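Side-chain contacts in sensor protein (PDB 3O5Y), which is the GAF domain of a sensor histidine kinase that probably uses ATP to phosphorylate a protein histidine in two-component signalling: residues S64-R69 and V109-I114; L98-Y103 and A128-L133. All coordinates share one frame; numbering follows the deposited sequence.

How the contacts relate
Both contacts lie inside the one GAF domain, their centres 9 Å apart, and both reach the same antiparallel sheet. Contact 1 packs helix 61-68 against strand 108-116; contact 2 packs helix 124-142 against strand 96-103. The two strands follow each other in the chain and are neighbours in the sheet, probably joined by backbone hydrogen bonds such as I114 N to L98 O. Along the chain the segments alternate: 64-69, 98-103, 109-114, 128-133. The helices sit on opposite faces of the strand pair, since V111 and V99 point to helix 61-68 while L112 and I100 point to helix 124-142. The strand pair therefore has a helix on each face, as expected of the GAF fold.

Contact 1 of 2, residues S64-R69 and V109-I114; sequences SALDQR and VGVLSI
L66, near the end of helix 61-68, lays its branched end on the bulged part of strand 108-116. Its CG stands 3.6 Å from CG2 of V111, and L66 CD1 is 3.8 Å from the same methyl. The other branch also touches the backbone: L66 CD2 lies 3.4 Å from the carbonyl O of G110. The two side chains cross obliquely, and the fork of L66 meets the valine through CG2. In L66, CG is anti to the carbonyl carbon (chi1 -82°), beside the backbone N; chi2 (173°) then sets the two methyls against the strand. V111 turns CG2 toward the leucine by setting CG1 anti to its own backbone N (chi1 167°). A classic beta bulge sets V109 and G110 together opposite I102 of the next strand, and G110, without a side chain, brings only backbone to L66. A65, one residue earlier on the helix, packs on V99 of the adjoining strand, while D67 makes a salt bridge with R108. Cutting L66 back to an alanine would probably open a gap over V111 CG2 and uncover the G110 carbonyl on this side. Every touching residue is buried, and the contact is a leucine-valine packing plus one methyl resting against a carbonyl oxygen, so helix and strand are held here mainly by shape and exclusion of water.

Contact 2 of 2, residues L98-Y103 and A128-L133; sequences LVIPIY and AFLEQL
L130 of helix 124-142 lies across the ends of L98 and I100 of strand 96-103, part of the helix-on-sheet packing of the GAF fold. The two strand residues alternate with V99, whose side chain goes to the other face of the sheet and meets helix 61-68. From the helix backbone, CB of L130 comes first and takes the end of the isoleucine, with I100 CD1 at 3.8 Å. CG follows, anti to the carbonyl carbon (chi1 -75°), and carries the chain on toward the L98 end of the strand. There it forks: L130 CD1 lies 3.9 Å from L98 CD2. Both branches also border I114 of the neighbouring strand, L130 CD2 lying 4.0 Å from I114 CD1. One leucine thus spans two residues of strand 96-103, its root on one and a branch tip on the other. The approaches differ, for the side chains of I100 and L130 cross at about a right angle, whereas L98 meets L130 at a slant. I100 is stretched out along CG1 (chi2 -178°), which carries CD1 across to the helix. W122 touches both L98 and L130, so the leucine sits in a buried apolar setting. Nearby, T134 touches I100 with its side chain, and its hydroxyl OG1 is hydrogen-bonded to the carbonyl oxygens of both L130 and E131.

Contact 1 of 2, residues S64-R69 and V109-I114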
ATOM      1  N   SER A  64      -7.874  -6.070  -5.823  1.00 42.49           N
ATOM      2  CA  SER A  64      -9.046  -5.365  -6.285  1.00 43.60           C
ATOM      3  C   SER A  64      -8.670  -3.953  -6.764  1.00 43.76           C
ATOM      4  O   SER A  64      -9.174  -3.484  -7.784  1.00 44.65           O
ATOM      5  CB  SER A  64     -10.086  -5.338  -5.172  1.00 44.02           C
ATOM      6  OG  SER A  64     -11.244  -4.678  -5.608  1.00 47.03           O
ATOM      7  N   ALA A  65      -7.760  -3.300  -6.043  1.00 43.47           N
ATOM      8  CA  ALA A  65      -7.251  -1.989  -6.425  1.00 43.53           C
ATOM      9  C   ALA A  65      -6.461  -2.068  -7.730  1.00 43.88           C
ATOM     10  O   ALA A  65      -6.612  -1.222  -8.602  1.00 44.09           O
ATOM     11  CB  ALA A  65      -6.381  -1.423  -5.319  1.00 43.54           C
ATOM     12  N   LEU A  66      -5.629  -3.098  -7.852  1.00 45.84           N
ATOM     13  CA  LEU A  66      -4.868  -3.332  -9.063  1.00 46.37           C
ATOM     14  C   LEU A  66      -5.761  -3.643 -10.255  1.00 48.04           C
ATOM     15  O   LEU A  66      -5.525  -3.113 -11.342  1.00 49.09           O
ATOM     16  CB  LEU A  66      -3.859  -4.463  -8.871  1.00 48.16           C
ATOM     17  CG  LEU A  66      -2.520  -4.178  -8.211  1.00 47.80           C
ATOM     18  CD1 LEU A  66      -1.794  -5.478  -7.994  1.00 50.16           C
ATOM     19  CD2 LEU A  66      -1.665  -3.232  -9.051  1.00 48.47           C
ATOM     20  N   ASP A  67      -6.765  -4.506 -10.069  1.00 49.48           N
ATOM     21  CA  ASP A  67      -7.651  -4.881 -11.179  1.00 51.95           C
ATOM     22  C   ASP A  67      -8.488  -3.693 -11.647  1.00 52.09           C
ATOM     23  O   ASP A  67      -8.634  -3.472 -12.847  1.00 54.13           O
ATOM     24  CB  ASP A  67      -8.565  -6.072 -10.822  1.00 53.36           C
ATOM     25  CG  ASP A  67      -7.799  -7.397 -10.653  1.00 57.13           C
ATOM     26  OD1 ASP A  67      -6.722  -7.582 -11.269  1.00 58.02           O
ATOM     27  OD2 ASP A  67      -8.295  -8.278  -9.894  1.00 61.73           O
ATOM     28  N   GLN A  68      -9.025  -2.934 -10.693  1.00 51.93           N
ATOM     29  CA  GLN A  68      -9.898  -1.781 -10.976  1.00 53.81           C
ATOM     30  C   GLN A  68      -9.102  -0.560 -11.440  1.00 53.43           C
ATOM     31  O   GLN A  68      -9.670   0.393 -11.966  1.00 55.57           O
ATOM     32  CB  GLN A  68     -10.694  -1.369  -9.722  1.00 54.56           C
ATOM     33  CG  GLN A  68     -11.856  -2.274  -9.310  1.00 58.54           C
ATOM     34  CD  GLN A  68     -12.523  -1.805  -8.000  1.00 63.74           C
ATOM     35  OE1 GLN A  68     -12.727  -2.600  -7.074  1.00 65.75           O
ATOM     36  NE2 GLN A  68     -12.853  -0.507  -7.921  1.00 64.38           N
ATOM     37  N   ARG A  69      -7.795  -0.577 -11.208  1.00 51.65           N
ATOM     38  CA  ARG A  69      -6.956   0.588 -11.473  1.00 52.28           C
ATOM     39  C   ARG A  69      -7.456   1.826 -10.728  1.00 52.12           C
ATOM     40  O   ARG A  69      -7.434   2.946 -11.248  1.00 53.78           O
ATOM     41  CB  ARG A  69      -6.822   0.837 -12.983  1.00 55.32           C
ATOM     42  CG  ARG A  69      -5.676   0.064 -13.613  1.00 58.44           C
ATOM     43  CD  ARG A  69      -5.709   0.177 -15.127  1.00 67.48           C
ATOM     44  NE  ARG A  69      -4.371   0.138 -15.715  1.00 74.10           N
ATOM     45  CZ  ARG A  69      -3.665  -0.974 -15.934  1.00 79.02           C
ATOM     46  NH1 ARG A  69      -2.452  -0.885 -16.485  1.00 84.26           N
ATOM     47  NH2 ARG A  69      -4.159  -2.172 -15.608  1.00 78.64           N
ATOM     48  N   VAL A 109       2.787  -2.175 -11.213  1.00 45.34           N
ATOM     49  CA  VAL A 109       4.082  -2.238 -10.566  1.00 44.20           C
ATOM     50  C   VAL A 109       3.943  -2.786  -9.150  1.00 43.58           C
ATOM     51  O   VAL A 109       4.797  -3.535  -8.678  1.00 44.32           O
ATOM     52  CB  VAL A 109       4.729  -0.825 -10.568  1.00 43.31           C
ATOM     53  CG1 VAL A 109       5.792  -0.678  -9.491  1.00 43.91           C
ATOM     54  CG2 VAL A 109       5.311  -0.531 -11.915  1.00 44.31           C
ATOM     55  N   GLY A 110       2.866  -2.420  -8.464  1.00 41.35           N
ATOM     56  CA  GLY A 110       2.713  -2.851  -7.076  1.00 40.13           C
ATOM     57  C   GLY A 110       1.552  -2.185  -6.390  1.00 38.85           C
ATOM     58  O   GLY A 110       0.632  -1.691  -7.044  1.00 38.90           O
ATOM     59  N   VAL A 111       1.584  -2.188  -5.063  1.00 38.17           N
ATOM     60  CA  VAL A 111       0.519  -1.607  -4.263  1.00 36.69           C
ATOM     61  C   VAL A 111       1.129  -0.859  -3.095  1.00 37.18           C
ATOM     62  O   VAL A 111       2.130  -1.307  -2.515  1.00 37.11           O
ATOM     63  CB  VAL A 111      -0.492  -2.693  -3.775  1.00 37.00           C
ATOM     64  CG1 VAL A 111      -1.430  -2.159  -2.670  1.00 34.73           C
ATOM     65  CG2 VAL A 111      -1.313  -3.212  -4.942  1.00 35.28           C
ATOM     66  N   LEU A 112       0.554   0.307  -2.782  1.00 37.51           N
ATOM     67  CA  LEU A 112       0.872   1.019  -1.539  1.00 38.40           C
ATOM     68  C   LEU A 112      -0.332   0.960  -0.601  1.00 38.33           C
ATOM     69  O   LEU A 112      -1.451   1.326  -0.980  1.00 38.55           O
ATOM     70  CB  LEU A 112       1.269   2.464  -1.819  1.00 38.78           C
ATOM     71  CG  LEU A 112       1.841   3.267  -0.648  1.00 41.84           C
ATOM     72  CD1 LEU A 112       3.238   2.765  -0.332  1.00 45.82           C
ATOM     73  CD2 LEU A 112       1.921   4.732  -0.989  1.00 43.69           C
ATOM     74  N   SER A 113      -0.095   0.512   0.622  1.00 38.21           N
ATOM     75  CA  SER A 113      -1.143   0.317   1.603  1.00 38.66           C
ATOM     76  C   SER A 113      -0.892   1.230   2.790  1.00 38.95           C
ATOM     77  O   SER A 113       0.128   1.086   3.471  1.00 39.94           O
ATOM     78  CB  SER A 113      -1.122  -1.138   2.073  1.00 39.15           C
ATOM     79  OG  SER A 113      -2.227  -1.395   2.901  1.00 41.22           O
ATOM     80  N   ILE A 114      -1.789   2.177   3.045  1.00 38.28           N
ATOM     81  CA  ILE A 114      -1.526   3.157   4.103  1.00 38.29           C
ATOM     82  C   ILE A 114      -2.595   3.044   5.178  1.00 38.55           C
ATOM     83  O   ILE A 114      -3.797   3.164   4.892  1.00 38.11           O
ATOM     84  CB  ILE A 114      -1.437   4.610   3.574  1.00 38.59           C
ATOM     85  CG1 ILE A 114      -0.510   4.695   2.355  1.00 38.62           C
ATOM     86  CG2 ILE A 114      -0.954   5.561   4.677  1.00 38.54           C
ATOM     87  CD1 ILE A 114      -0.248   6.087   1.899  1.00 38.66           C
TER

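Contact 2 of 2, residues L98-Y103 and A128-L133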
ATOM      1  N   LEU A  98      -5.961   2.704   3.248  1.00 38.14           N
ATOM      2  CA  LEU A  98      -5.985   3.319   1.925  1.00 36.84           C
ATOM      3  C   LEU A  98      -5.018   2.529   1.037  1.00 35.42           C
ATOM      4  O   LEU A  98      -3.864   2.337   1.385  1.00 35.73           O
ATOM      5  CB  LEU A  98      -5.553   4.780   2.005  1.00 37.46           C
ATOM      6  CG  LEU A  98      -5.537   5.538   0.678  1.00 38.59           C
ATOM      7  CD1 LEU A  98      -6.969   5.656   0.144  1.00 38.90           C
ATOM      8  CD2 LEU A  98      -4.882   6.906   0.806  1.00 37.13           C
ATOM      9  N   VAL A  99      -5.515   2.048  -0.087  1.00 34.21           N
ATOM     10  CA  VAL A  99      -4.802   1.128  -0.937  1.00 33.19           C
ATOM     11  C   VAL A  99      -4.631   1.819  -2.297  1.00 33.56           C
ATOM     12  O   VAL A  99      -5.587   2.056  -3.032  1.00 33.94           O
ATOM     13  CB  VAL A  99      -5.584  -0.227  -1.064  1.00 33.48           C
ATOM     14  CG1 VAL A  99      -4.787  -1.227  -1.869  1.00 33.47           C
ATOM     15  CG2 VAL A  99      -5.906  -0.810   0.313  1.00 29.63           C
ATOM     16  N   ILE A 100      -3.404   2.192  -2.602  1.00 33.72           N
ATOM     17  CA  ILE A 100      -3.110   2.834  -3.853  1.00 33.80           C
ATOM     18  C   ILE A 100      -2.379   1.855  -4.748  1.00 33.99           C
ATOM     19  O   ILE A 100      -1.262   1.473  -4.422  1.00 34.32           O
ATOM     20  CB  ILE A 100      -2.188   4.062  -3.629  1.00 34.31           C
ATOM     21  CG1 ILE A 100      -2.851   5.031  -2.645  1.00 33.63           C
ATOM     22  CG2 ILE A 100      -1.845   4.726  -4.999  1.00 33.21           C
ATOM     23  CD1 ILE A 100      -2.058   6.315  -2.381  1.00 33.10           C
ATOM     24  N   PRO A 101      -2.998   1.457  -5.872  1.00 34.02           N
ATOM     25  CA  PRO A 101      -2.298   0.602  -6.832  1.00 34.80           C
ATOM     26  C   PRO A 101      -1.213   1.421  -7.529  1.00 35.94           C
ATOM     27  O   PRO A 101      -1.446   2.557  -7.918  1.00 35.90           O
ATOM     28  CB  PRO A 101      -3.389   0.214  -7.827  1.00 34.43           C
ATOM     29  CG  PRO A 101      -4.344   1.398  -7.819  1.00 33.57           C
ATOM     30  CD  PRO A 101      -4.281   1.967  -6.404  1.00 33.99           C
ATOM     31  N   ILE A 102      -0.020   0.860  -7.657  1.00 40.20           N
ATOM     32  CA  ILE A 102       1.068   1.583  -8.296  1.00 40.05           C
ATOM     33  C   ILE A 102       1.209   1.097  -9.725  1.00 40.75           C
ATOM     34  O   ILE A 102       1.519  -0.064  -9.956  1.00 41.85           O
ATOM     35  CB  ILE A 102       2.365   1.367  -7.547  1.00 39.36           C
ATOM     36  CG1 ILE A 102       2.187   1.805  -6.093  1.00 40.08           C
ATOM     37  CG2 ILE A 102       3.469   2.167  -8.189  1.00 38.86           C
ATOM     38  CD1 ILE A 102       3.085   1.028  -5.174  1.00 42.04           C
ATOM     39  N   TYR A 103       0.933   1.964 -10.687  1.00 41.69           N
ATOM     40  CA  TYR A 103       1.173   1.605 -12.084  1.00 43.12           C
ATOM     41  C   TYR A 103       1.849   2.658 -12.930  1.00 42.88           C
ATOM     42  O   TYR A 103       1.681   3.849 -12.711  1.00 42.59           O
ATOM     43  CB  TYR A 103      -0.067   1.017 -12.784  1.00 44.60           C
ATOM     44  CG  TYR A 103      -1.324   1.850 -12.842  1.00 46.18           C
ATOM     45  CD1 TYR A 103      -1.871   2.226 -14.078  1.00 49.91           C
ATOM     46  CD2 TYR A 103      -2.023   2.193 -11.685  1.00 47.23           C
ATOM     47  CE1 TYR A 103      -3.084   2.976 -14.156  1.00 51.60           C
ATOM     48  CE2 TYR A 103      -3.222   2.947 -11.747  1.00 50.33           C
ATOM     49  CZ  TYR A 103      -3.742   3.334 -12.984  1.00 51.87           C
ATOM     50  OH  TYR A 103      -4.912   4.066 -13.043  1.00 54.91           O
ATOM     51  N   ALA A 128      -4.731  13.735  -3.395  1.00 39.85           N
ATOM     52  CA  ALA A 128      -4.119  14.280  -4.627  1.00 39.49           C
ATOM     53  C   ALA A 128      -2.605  14.211  -4.536  1.00 39.18           C
ATOM     54  O   ALA A 128      -1.940  13.761  -5.481  1.00 39.07           O
ATOM     55  CB  ALA A 128      -4.558  15.710  -4.891  1.00 39.49           C
ATOM     56  N   PHE A 129      -2.073  14.605  -3.382  1.00 38.75           N
ATOM     57  CA  PHE A 129      -0.630  14.574  -3.166  1.00 39.17           C
ATOM     58  C   PHE A 129      -0.075  13.149  -3.260  1.00 39.02           C
ATOM     59  O   PHE A 129       0.877  12.918  -3.965  1.00 39.98           O
ATOM     60  CB  PHE A 129      -0.258  15.239  -1.834  1.00 39.07           C
ATOM     61  CG  PHE A 129       1.196  15.141  -1.506  1.00 39.69           C
ATOM     62  CD1 PHE A 129       1.647  14.210  -0.571  1.00 38.16           C
ATOM     63  CD2 PHE A 129       2.126  15.981  -2.143  1.00 39.74           C
ATOM     64  CE1 PHE A 129       2.989  14.107  -0.269  1.00 39.88           C
ATOM     65  CE2 PHE A 129       3.494  15.896  -1.855  1.00 39.87           C
ATOM     66  CZ  PHE A 129       3.936  14.957  -0.924  1.00 40.85           C
ATOM     67  N   LEU A 130      -0.677  12.200  -2.558  1.00 39.02           N
ATOM     68  CA  LEU A 130      -0.260  10.794  -2.637  1.00 39.15           C
ATOM     69  C   LEU A 130      -0.281  10.202  -4.039  1.00 39.59           C
ATOM     70  O   LEU A 130       0.633   9.454  -4.403  1.00 40.10           O
ATOM     71  CB  LEU A 130      -1.121   9.916  -1.726  1.00 37.96           C
ATOM     72  CG  LEU A 130      -0.793  10.064  -0.245  1.00 38.88           C
ATOM     73  CD1 LEU A 130      -1.841   9.354   0.572  1.00 38.00           C
ATOM     74  CD2 LEU A 130       0.615   9.542   0.085  1.00 38.28           C
ATOM     75  N   GLU A 131      -1.323  10.520  -4.807  1.00 39.76           N
ATOM     76  CA  GLU A 131      -1.495   9.956  -6.148  1.00 41.19           C
ATOM     77  C   GLU A 131      -0.365  10.425  -7.085  1.00 41.99           C
ATOM     78  O   GLU A 131       0.182   9.635  -7.867  1.00 42.10           O
ATOM     79  CB  GLU A 131      -2.876  10.310  -6.740  1.00 40.87           C
ATOM     80  N   GLN A 132      -0.020  11.703  -6.975  1.00 42.48           N
ATOM     81  CA  GLN A 132       1.024  12.286  -7.787  1.00 44.67           C
ATOM     82  C   GLN A 132       2.360  11.662  -7.360  1.00 44.65           C
ATOM     83  O   GLN A 132       3.143  11.201  -8.203  1.00 45.09           O
ATOM     84  CB  GLN A 132       0.965  13.823  -7.701  1.00 45.14           C
ATOM     85  CG  GLN A 132       2.289  14.584  -7.672  1.00 52.09           C
ATOM     86  CD  GLN A 132       2.797  14.797  -6.251  1.00 58.55           C
ATOM     87  OE1 GLN A 132       2.040  15.201  -5.366  1.00 63.62           O
ATOM     88  NE2 GLN A 132       4.070  14.517  -6.026  1.00 61.15           N
ATOM     89  N   LEU A 133       2.569  11.572  -6.051  1.00 43.92           N
ATOM     90  CA  LEU A 133       3.789  10.994  -5.497  1.00 44.21           C
ATOM     91  C   LEU A 133       3.963   9.519  -5.895  1.00 43.71           C
ATOM     92  O   LEU A 133       5.055   9.117  -6.262  1.00 44.25           O
ATOM     93  CB  LEU A 133       3.780  11.176  -3.980  1.00 44.53           C
ATOM     94  CG  LEU A 133       4.996  11.263  -3.046  1.00 47.16           C
ATOM     95  CD1 LEU A 133       5.304   9.906  -2.492  1.00 49.43           C
ATOM     96  CD2 LEU A 133       6.246  11.915  -3.670  1.00 48.15           C
TER